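Local coordinates for protein KLLA0C04147p (PDB 5H2D) that binds ergosterol through the oxysterol-binding (ORD) domain of the longer Osh1 protein and probably transfers sterols, at residues 71-76 and 121-126; 127-132 and 351-356; 67-72 and 360-365. All blocks are in the same frame, centred on the assembly; numbering follows the deposited sequence.

Contact 1 (71-76 and 121-126). With ERG (ergosterol), chain B.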
loop_
_atom_site.group_PDB
_atom_site.type_symbol
_atom_site.label_atom_id
_atom_site.label_comp_id
_atom_site.label_asym_id
_atom_site.label_seq_id
_atom_site.Cartn_x
_atom_site.Cartn_y
_atom_site.Cartn_z
ATOM N N SER A 71 5.274 8.413 5.356
ATOM C CA SER A 71 4.569 7.752 6.446
ATOM C C SER A 71 4.253 6.307 6.074
ATOM O O SER A 71 4.120 5.969 4.898
ATOM C CB SER A 71 3.267 8.502 6.756
ATOM O OG SER A 71 2.540 7.906 7.825
ATOM N N LEU A 72 4.129 5.442 7.089
ATOM C CA LEU A 72 3.533 4.136 6.814
ATOM C C LEU A 72 2.205 4.289 6.063
ATOM O O LEU A 72 1.882 3.482 5.178
ATOM C CB LEU A 72 3.345 3.348 8.117
ATOM C CG LEU A 72 3.930 1.931 8.173
ATOM C CD1 LEU A 72 3.256 1.024 7.171
ATOM C CD2 LEU A 72 5.436 1.969 7.948
ATOM N N LEU A 73 1.432 5.341 6.377
ATOM C CA LEU A 73 0.164 5.570 5.680
ATOM C C LEU A 73 0.369 5.767 4.187
ATOM O O LEU A 73 -0.485 5.377 3.382
ATOM C CB LEU A 73 -0.543 6.805 6.258
ATOM C CG LEU A 73 -0.876 6.796 7.742
ATOM C CD1 LEU A 73 -1.680 8.047 8.138
ATOM C CD2 LEU A 73 -1.647 5.534 8.075
ATOM N N GLN A 74 1.480 6.391 3.805
ATOM C CA GLN A 74 1.771 6.639 2.402
ATOM C C GLN A 74 2.427 5.436 1.737
ATOM O O GLN A 74 2.161 5.175 0.561
ATOM C CB GLN A 74 2.638 7.896 2.296
ATOM C CG GLN A 74 1.851 9.147 2.732
ATOM C CD GLN A 74 2.727 10.339 3.011
ATOM O OE1 GLN A 74 3.850 10.200 3.486
ATOM N NE2 GLN A 74 2.205 11.539 2.735
ATOM N N ARG A 75 3.245 4.664 2.468
ATOM C CA ARG A 75 3.759 3.427 1.885
ATOM C C ARG A 75 2.625 2.492 1.503
ATOM O O ARG A 75 2.707 1.795 0.484
ATOM C CB ARG A 75 4.704 2.719 2.859
ATOM C CG ARG A 75 5.977 3.482 3.151
ATOM C CD ARG A 75 6.741 3.880 1.886
ATOM N NE ARG A 75 7.279 2.721 1.172
ATOM C CZ ARG A 75 8.489 2.201 1.382
ATOM N NH1 ARG A 75 9.315 2.756 2.267
ATOM N NH2 ARG A 75 8.867 1.141 0.684
ATOM N N VAL A 76 1.566 2.442 2.314
ATOM C CA VAL A 76 0.422 1.601 1.970
ATOM C C VAL A 76 -0.292 2.127 0.730
ATOM O O VAL A 76 -0.794 1.341 -0.083
ATOM C CB VAL A 76 -0.523 1.488 3.178
ATOM C CG1 VAL A 76 -1.807 0.793 2.779
ATOM C CG2 VAL A 76 0.176 0.721 4.317
ATOM N N PHE A 121 7.920 6.883 8.628
ATOM C CA PHE A 121 7.402 7.416 9.881
ATOM C C PHE A 121 6.319 6.510 10.454
ATOM O O PHE A 121 5.455 5.989 9.735
ATOM C CB PHE A 121 6.850 8.832 9.690
ATOM C CG PHE A 121 7.890 9.901 9.829
ATOM C CD1 PHE A 121 8.809 10.124 8.811
ATOM C CD2 PHE A 121 7.949 10.683 10.974
ATOM C CE1 PHE A 121 9.786 11.117 8.938
ATOM C CE2 PHE A 121 8.925 11.672 11.105
ATOM C CZ PHE A 121 9.842 11.886 10.099
ATOM N N ASN A 122 6.363 6.330 11.765
ATOM C CA ASN A 122 5.316 5.648 12.493
ATOM C C ASN A 122 4.175 6.649 12.674
ATOM O O ASN A 122 4.354 7.661 13.364
ATOM C CB ASN A 122 5.889 5.158 13.829
ATOM C CG ASN A 122 4.945 4.245 14.583
ATOM O OD1 ASN A 122 3.990 3.723 14.025
ATOM N ND2 ASN A 122 5.223 4.044 15.868
ATOM N N PRO A 123 3.011 6.440 12.051
ATOM C CA PRO A 123 1.969 7.473 12.086
ATOM C C PRO A 123 1.468 7.700 13.503
ATOM O O PRO A 123 1.394 6.770 14.311
ATOM C CB PRO A 123 0.868 6.907 11.183
ATOM C CG PRO A 123 1.557 5.864 10.332
ATOM C CD PRO A 123 2.585 5.262 11.270
ATOM N N LEU A 124 1.145 8.956 13.803
ATOM C CA LEU A 124 0.542 9.248 15.098
ATOM C C LEU A 124 -0.850 8.634 15.168
ATOM O O LEU A 124 -1.523 8.439 14.152
ATOM C CB LEU A 124 0.462 10.757 15.330
ATOM C CG LEU A 124 1.792 11.505 15.253
ATOM C CD1 LEU A 124 1.561 12.985 15.503
ATOM C CD2 LEU A 124 2.808 10.967 16.252
ATOM N N LEU A 125 -1.282 8.312 16.388
ATOM C CA LEU A 125 -2.648 7.839 16.567
ATOM C C LEU A 125 -3.629 8.908 16.088
ATOM O O LEU A 125 -3.577 10.055 16.543
ATOM C CB LEU A 125 -2.891 7.493 18.036
ATOM C CG LEU A 125 -4.272 6.904 18.352
ATOM C CD1 LEU A 125 -4.537 5.575 17.625
ATOM C CD2 LEU A 125 -4.395 6.737 19.868
ATOM N N GLY A 126 -4.510 8.532 15.161
ATOM C CA GLY A 126 -5.448 9.475 14.599
ATOM C C GLY A 126 -4.937 10.200 13.375
ATOM O O GLY A 126 -5.707 10.931 12.740
HETATM C C1 ERG B . 5.554 -3.398 1.828
HETATM C C2 ERG B . 4.297 -3.148 0.997
HETATM C C3 ERG B . 3.139 -3.040 1.955
HETATM C C4 ERG B . 3.364 -1.886 2.933
HETATM C C5 ERG B . 4.638 -1.964 3.591
HETATM C C6 ERG B . 4.753 -1.481 4.887
HETATM C C7 ERG B . 5.973 -1.454 5.583
HETATM C C8 ERG B . 7.149 -1.911 4.981
HETATM C C9 ERG B . 7.038 -2.612 3.744
HETATM C C10 ERG B . 5.809 -2.287 2.856
HETATM C C11 ERG B . 8.383 -2.663 2.903
HETATM C C12 ERG B . 9.632 -2.838 3.773
HETATM C C13 ERG B . 9.627 -1.731 4.848
HETATM C C14 ERG B . 8.388 -2.025 5.723
HETATM C C15 ERG B . 8.600 -1.083 6.890
HETATM C C16 ERG B . 10.138 -1.112 7.127
HETATM C C17 ERG B . 10.710 -1.903 5.918
HETATM C C18 ERG B . 9.647 -0.308 4.247
HETATM C C19 ERG B . 6.127 -0.959 2.113
HETATM C C20 ERG B . 12.137 -1.395 5.610
HETATM C C21 ERG B . 12.782 -2.037 4.388
HETATM C C22 ERG B . 12.971 -1.724 6.841
HETATM C C23 ERG B . 13.524 -0.629 7.697
HETATM C C24 ERG B . 14.330 -0.985 8.946
HETATM C C25 ERG B . 15.534 -0.037 9.034
HETATM C C26 ERG B . 16.408 -0.250 7.793
HETATM C C27 ERG B . 16.407 -0.308 10.270
HETATM C C28 ERG B . 13.398 -0.813 10.130
HETATM O O1 ERG B . 1.880 -2.845 1.217
#
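The capped start of helix 72-77, on the wall of the ergosterol pocket, meets the end of strand 119-121 and the loop after it through Ser71, Leu72 and Leu73 on one side and Phe121 and Pro123 on the other. Ser71 and Phe121 form a parallel beta bridge. Next to it, Leu72 N donates to Phe121 O at 3.0 Å, in the carbonyl plane and nearly straight (167°). Ser71 is the N-cap and forms a capping box with Gln74. Its OG lies anti to its own N (chi1 -179°), which lets it accept from Leu73 N at 3.1 Å, while Ser71 N donates to Gln74 OE1. The same OG touches Pro123 CG at 3.4 Å. The proline ring packs beside the cap: its CD lies 3.8 Å from Leu72 CB, and its CG lies 3.7 Å from Leu73 CG. Beyond this apolar patch, Leu72 CD1 reaches ergosterol C6 at 3.7 Å. Arg75 NH1 comes equally near ergosterol C18 and also forms a salt bridge with Glu68. Leu72 thus faces both ways, its backbone N bonded to Phe121 and its CD1 packed against the sterol. The buried Ser71 N and Leu73 N are satisfied by cap side chains, and Pro123 covers the cap with apolar surface.

Contact 2 (127-132 and 351-356)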
loop_
_atom_site.group_PDB
_atom_site.type_symbol
_atom_site.label_atom_id
_atom_site.label_comp_id
_atom_site.label_asym_id
_atom_site.label_seq_id
_atom_site.Cartn_x
_atom_site.Cartn_y
_atom_site.Cartn_z
ATOM N N GLU A 127 -3.669 10.013 13.015
ATOM C CA GLU A 127 -3.166 10.591 11.779
ATOM C C GLU A 127 -3.945 10.021 10.598
ATOM O O GLU A 127 -4.368 8.862 10.610
ATOM C CB GLU A 127 -1.673 10.294 11.629
ATOM C CG GLU A 127 -0.992 11.069 10.495
ATOM C CD GLU A 127 0.532 10.950 10.479
ATOM O OE1 GLU A 127 1.125 11.140 9.393
ATOM O OE2 GLU A 127 1.142 10.697 11.534
ATOM N N THR A 128 -4.173 10.852 9.586
ATOM C CA THR A 128 -4.887 10.431 8.397
ATOM C C THR A 128 -4.068 10.755 7.158
ATOM O O THR A 128 -3.141 11.560 7.195
ATOM C CB THR A 128 -6.259 11.115 8.281
ATOM O OG1 THR A 128 -6.074 12.543 8.282
ATOM C CG2 THR A 128 -7.148 10.740 9.452
ATOM N N PHE A 129 -4.423 10.114 6.049
ATOM C CA PHE A 129 -3.824 10.495 4.780
ATOM C C PHE A 129 -4.840 10.251 3.676
ATOM O O PHE A 129 -5.408 9.162 3.575
ATOM C CB PHE A 129 -2.509 9.734 4.507
ATOM C CG PHE A 129 -1.927 10.006 3.126
ATOM C CD1 PHE A 129 -1.441 11.267 2.803
ATOM C CD2 PHE A 129 -1.878 9.010 2.156
ATOM C CE1 PHE A 129 -0.936 11.528 1.541
ATOM C CE2 PHE A 129 -1.359 9.271 0.892
ATOM C CZ PHE A 129 -0.891 10.535 0.590
ATOM N N GLU A 130 -5.088 11.279 2.872
ATOM C CA GLU A 130 -5.966 11.162 1.719
ATOM C C GLU A 130 -5.165 11.343 0.442
ATOM O O GLU A 130 -4.135 12.027 0.427
ATOM C CB GLU A 130 -7.075 12.211 1.764
ATOM C CG GLU A 130 -6.537 13.630 1.791
ATOM C CD GLU A 130 -7.590 14.652 1.359
ATOM O OE1 GLU A 130 -7.560 15.042 0.171
ATOM O OE2 GLU A 130 -8.443 15.019 2.208
ATOM N N TYR A 131 -5.639 10.719 -0.633
ATOM C CA TYR A 131 -4.991 10.865 -1.936
ATOM C C TYR A 131 -6.006 10.494 -3.007
ATOM O O TYR A 131 -6.441 9.339 -3.081
ATOM C CB TYR A 131 -3.744 9.983 -2.017
ATOM C CG TYR A 131 -2.921 10.045 -3.286
ATOM C CD1 TYR A 131 -1.986 11.058 -3.476
ATOM C CD2 TYR A 131 -3.025 9.051 -4.254
ATOM C CE1 TYR A 131 -1.198 11.100 -4.620
ATOM C CE2 TYR A 131 -2.234 9.078 -5.402
ATOM C CZ TYR A 131 -1.329 10.101 -5.575
ATOM O OH TYR A 131 -0.546 10.122 -6.698
ATOM N N SER A 132 -6.394 11.469 -3.825
ATOM C CA SER A 132 -7.303 11.208 -4.928
ATOM C C SER A 132 -6.599 11.494 -6.242
ATOM O O SER A 132 -5.705 12.343 -6.320
ATOM C CB SER A 132 -8.570 12.057 -4.812
ATOM O OG SER A 132 -9.281 11.734 -3.631
ATOM N N THR A 351 -5.217 16.502 10.631
ATOM C CA THR A 351 -4.520 15.249 10.853
ATOM C C THR A 351 -3.796 14.724 9.619
ATOM O O THR A 351 -3.127 13.695 9.728
ATOM C CB THR A 351 -5.513 14.182 11.319
ATOM O OG1 THR A 351 -6.570 14.091 10.356
ATOM C CG2 THR A 351 -6.079 14.516 12.714
ATOM N N ASP A 352 -3.916 15.367 8.458
ATOM C CA ASP A 352 -3.334 14.785 7.252
ATOM C C ASP A 352 -1.810 14.776 7.322
ATOM O O ASP A 352 -1.183 15.748 7.753
ATOM C CB ASP A 352 -3.781 15.531 5.992
ATOM C CG ASP A 352 -3.381 14.789 4.719
ATOM O OD1 ASP A 352 -4.121 13.855 4.324
ATOM O OD2 ASP A 352 -2.324 15.116 4.135
ATOM N N THR A 353 -1.218 13.663 6.864
ATOM C CA THR A 353 0.235 13.487 6.877
ATOM C C THR A 353 0.991 14.632 6.206
ATOM O O THR A 353 2.107 14.963 6.630
ATOM C CB THR A 353 0.593 12.162 6.191
ATOM O OG1 THR A 353 -0.073 11.092 6.878
ATOM C CG2 THR A 353 2.134 11.929 6.191
ATOM N N ARG A 354 0.416 15.249 5.163
ATOM C CA ARG A 354 1.114 16.364 4.515
ATOM C C ARG A 354 1.411 17.491 5.496
ATOM O O ARG A 354 2.357 18.259 5.289
ATOM C CB ARG A 354 0.293 16.902 3.347
ATOM C CG ARG A 354 0.202 15.943 2.186
ATOM C CD ARG A 354 -0.836 16.453 1.218
ATOM N NE ARG A 354 -1.112 15.520 0.134
ATOM C CZ ARG A 354 -2.033 14.573 0.201
ATOM N NH1 ARG A 354 -2.740 14.421 1.310
ATOM N NH2 ARG A 354 -2.260 13.790 -0.840
ATOM N N LEU A 355 0.629 17.602 6.564
ATOM C CA LEU A 355 0.820 18.654 7.555
ATOM C C LEU A 355 1.720 18.229 8.698
ATOM O O LEU A 355 1.961 19.034 9.610
ATOM C CB LEU A 355 -0.531 19.097 8.123
ATOM C CG LEU A 355 -1.530 19.527 7.058
ATOM C CD1 LEU A 355 -2.890 19.864 7.656
ATOM C CD2 LEU A 355 -0.973 20.706 6.269
ATOM N N ARG A 356 2.207 16.993 8.684
ATOM C CA ARG A 356 3.020 16.503 9.791
ATOM C C ARG A 356 4.391 17.176 9.784
ATOM O O ARG A 356 5.132 17.039 8.805
ATOM C CB ARG A 356 3.146 14.981 9.725
ATOM C CG ARG A 356 3.826 14.470 10.950
ATOM C CD ARG A 356 3.939 12.964 11.021
ATOM N NE ARG A 356 4.819 12.668 12.141
ATOM C CZ ARG A 356 4.885 11.508 12.780
ATOM N NH1 ARG A 356 4.096 10.495 12.437
ATOM N NH2 ARG A 356 5.747 11.377 13.783
HETATM O O HOH W 1 -6.396 13.203 5.658
#
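Thr128 and Asp352 form a single backbone bridge between the start of strand 128-133 and the loop leading into the 3-10 turn 353-355. Thr128 N donates to Thr351 O, and Thr128 O accepts from Thr353 N at 2.9 Å. A tightly packed part lies round Arg354. Its chain runs extended from CG to NE (chi3 -173°), which takes the guanidinium out over Phe129. NH1 and NH2 grip one atom, Glu130 O, end-on and each at 2.9 Å, with that oxygen close to the guanidinium plane. Phe129 CE1 lies over one guanidinium face, 3.4 Å from Arg354 NH1, the two planes 26° apart. The guanidinium edge comes to the edge of the Tyr131 ring. Bonded at its edge and covered by Phe129, the guanidinium is fixed in rotation. Asp352 OD2 accepts from Arg354 N in an Asx turn and from Arg354 NH1 in a salt bridge; the two donors come from opposite faces of the carboxylate plane. Asp352 OD1 takes Glu130 N at 3.1 Å. Glu127 is also well covered: its OE1 is 2.8 Å from Thr353 OG1. Its OE2 accepts from Leu124 N and has a salt bridge to Arg356 NH1, whose hydrogen bond is weak.

The looser spot holds water. One molecule joins Thr128 OG1 to Asp352 OD1, beside the Thr128 and Thr351 hydroxyls, which meet OG1 to OG1 at 2.6 Å.

Strand 138-146 pairs with this strand, and Thr353 and Phe129 pack against Gln74 of helix 72-77. Glu130 turns its carboxylate to Tyr419 and Arg423 of helix 419-424, while Arg356 also binds Asp358 of helix 357-363.

Contact 3 (67-72 and 360-365)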
loop_
_atom_site.group_PDB
_atom_site.type_symbol
_atom_site.label_atom_id
_atom_site.label_comp_id
_atom_site.label_asym_id
_atom_site.label_seq_id
_atom_site.Cartn_x
_atom_site.Cartn_y
_atom_site.Cartn_z
ATOM N N ASN A 67 16.093 6.525 8.083
ATOM C CA ASN A 67 14.721 7.017 8.082
ATOM C C ASN A 67 14.353 7.474 6.676
ATOM O O ASN A 67 15.210 7.871 5.884
ATOM C CB ASN A 67 14.540 8.197 9.041
ATOM C CG ASN A 67 14.656 7.815 10.504
ATOM O OD1 ASN A 67 15.015 8.650 11.330
ATOM N ND2 ASN A 67 14.328 6.581 10.836
ATOM N N GLU A 68 13.049 7.449 6.375
ATOM C CA GLU A 68 12.540 7.952 5.111
ATOM C C GLU A 68 11.409 8.938 5.387
ATOM O O GLU A 68 10.564 8.661 6.233
ATOM C CB GLU A 68 12.016 6.782 4.256
ATOM C CG GLU A 68 11.535 7.171 2.884
ATOM C CD GLU A 68 11.012 5.966 2.122
ATOM O OE1 GLU A 68 9.783 5.747 2.091
ATOM O OE2 GLU A 68 11.837 5.234 1.554
ATOM N N PRO A 69 11.339 10.073 4.665
ATOM C CA PRO A 69 10.289 11.068 4.941
ATOM C C PRO A 69 8.959 10.728 4.299
ATOM O O PRO A 69 8.294 11.582 3.711
ATOM C CB PRO A 69 10.867 12.355 4.342
ATOM C CG PRO A 69 11.647 11.844 3.168
ATOM C CD PRO A 69 12.298 10.566 3.660
ATOM N N THR A 70 8.551 9.476 4.408
ATOM C CA THR A 70 7.203 9.074 4.062
ATOM C C THR A 70 6.595 8.458 5.305
ATOM O O THR A 70 7.313 8.020 6.197
ATOM C CB THR A 70 7.173 8.038 2.939
ATOM O OG1 THR A 70 7.822 6.841 3.398
ATOM C CG2 THR A 70 7.893 8.569 1.690
ATOM N N SER A 71 5.274 8.413 5.356
ATOM C CA SER A 71 4.569 7.752 6.446
ATOM C C SER A 71 4.253 6.307 6.074
ATOM O O SER A 71 4.120 5.969 4.898
ATOM C CB SER A 71 3.267 8.502 6.756
ATOM O OG SER A 71 2.540 7.906 7.825
ATOM N N LEU A 72 4.129 5.442 7.089
ATOM C CA LEU A 72 3.533 4.136 6.814
ATOM C C LEU A 72 2.205 4.289 6.063
ATOM O O LEU A 72 1.882 3.482 5.178
ATOM C CB LEU A 72 3.345 3.348 8.117
ATOM C CG LEU A 72 3.930 1.931 8.173
ATOM C CD1 LEU A 72 3.256 1.024 7.171
ATOM C CD2 LEU A 72 5.436 1.969 7.948
ATOM N N ARG A 360 7.761 16.685 7.423
ATOM C CA ARG A 360 8.011 17.740 6.441
ATOM C C ARG A 360 9.445 18.246 6.534
ATOM O O ARG A 360 10.115 18.436 5.511
ATOM C CB ARG A 360 7.032 18.896 6.643
ATOM C CG ARG A 360 7.309 20.125 5.757
ATOM C CD ARG A 360 7.069 19.839 4.273
ATOM N NE ARG A 360 5.745 19.261 4.086
ATOM C CZ ARG A 360 5.441 18.380 3.139
ATOM N NH1 ARG A 360 6.358 17.996 2.265
ATOM N NH2 ARG A 360 4.218 17.875 3.082
ATOM N N ALA A 361 9.921 18.495 7.755
ATOM C CA ALA A 361 11.302 18.935 7.931
ATOM C C ALA A 361 12.271 17.924 7.343
ATOM O O ALA A 361 13.225 18.296 6.646
ATOM C CB ALA A 361 11.604 19.163 9.409
ATOM N N MET A 362 12.042 16.635 7.602
ATOM C CA MET A 362 12.970 15.631 7.098
ATOM C C MET A 362 12.972 15.620 5.578
ATOM O O MET A 362 14.035 15.521 4.951
ATOM C CB MET A 362 12.622 14.245 7.632
ATOM C CG MET A 362 13.649 13.219 7.192
ATOM S SD MET A 362 13.216 11.543 7.689
ATOM C CE MET A 362 13.491 11.636 9.454
ATOM N N GLU A 363 11.792 15.746 4.968
ATOM C CA GLU A 363 11.727 15.741 3.512
ATOM C C GLU A 363 12.532 16.883 2.920
ATOM O O GLU A 363 13.081 16.755 1.816
ATOM C CB GLU A 363 10.274 15.831 3.052
ATOM C CG GLU A 363 10.096 15.543 1.573
ATOM C CD GLU A 363 8.721 15.928 1.071
ATOM O OE1 GLU A 363 8.568 17.062 0.566
ATOM O OE2 GLU A 363 7.788 15.099 1.178
ATOM N N GLU A 364 12.611 18.000 3.633
ATOM C CA GLU A 364 13.336 19.176 3.176
ATOM C C GLU A 364 14.781 19.175 3.639
ATOM O O GLU A 364 15.487 20.175 3.445
ATOM C CB GLU A 364 12.608 20.436 3.647
ATOM C CG GLU A 364 11.213 20.535 3.007
ATOM C CD GLU A 364 10.458 21.808 3.342
ATOM O OE1 GLU A 364 10.900 22.566 4.223
ATOM O OE2 GLU A 364 9.400 22.038 2.727
ATOM N N GLY A 365 15.239 18.080 4.240
ATOM C CA GLY A 365 16.627 17.965 4.644
ATOM C C GLY A 365 16.993 18.680 5.923
ATOM O O GLY A 365 18.184 18.868 6.197
HETATM O O HOH W 2 8.057 12.357 0.914
#
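Pro69, at the centre of an inverse gamma turn, brings its CA within 5.1 Å of the CA of Glu363 in the last turn of helix 357-363. The chain turns a corner here, between strand 67-68 and the start of helix 72-77 in the oxysterol-binding domain. The helix across from it ends in a Schellman motif, with Gly365 as its C-prime residue at positive phi and Gly365 N donating to Met362 O.

No direct hydrogen bond joins the two segments, and the contact is mostly apolar. Pro69 CB rests on the helix backbone, 3.6 Å from Glu363 N, and also touches Glu363 CB at 3.8 Å. Met362 has CG anti to its backbone N (chi1 -176°), which carries the chain out along the corner, past Pro69 CB. The thioether then bends at the sulfur. SD lies 3.9 Å from Pro69 N. The Met362 and Asn67 side chains cross at about a right angle, with Met362 CE 3.6 Å from Asn67 CB. A serine at Met362 would probably leave a gap beside Asn67 and the Pro69 turn, with the methyl and sulfur contacts lost. Phe121 and Tyr367 also touch this methionine.

Glu363 OE1 forms salt bridges with Arg360 and with Arg30, and its OE2 is hydrogen-bonded to Asn338 ND2. A water lies 2.8 Å from Glu363 OE2 and 2.9 Å from Pro69 O.

How the contacts relate
All three contacts lie on the same side of the chain's centre. The centre of contact 1 is about 9 Å from that of contact 2 and about 11 Å from that of contact 3. Contact 1 reaches the sterol with Leu72 and Arg75. Contact 3 shares Ser71 and Leu72 with it; its Glu68 side chain is about 6 Å from ergosterol and joins the two contacts by a salt bridge, Arg75 NH1 to Glu68 OE1 at 3.0 Å. In contact 2 the Phe129 side chain is about 12 Å from the sterol. Probable hydrogen bonds also link the contacts: Asn122 O with Arg356 NH1 at 3.0 Å, Phe121 N with Thr70 O at 2.8 Å, and Arg354 O with Arg360 NH2 at 2.9 Å.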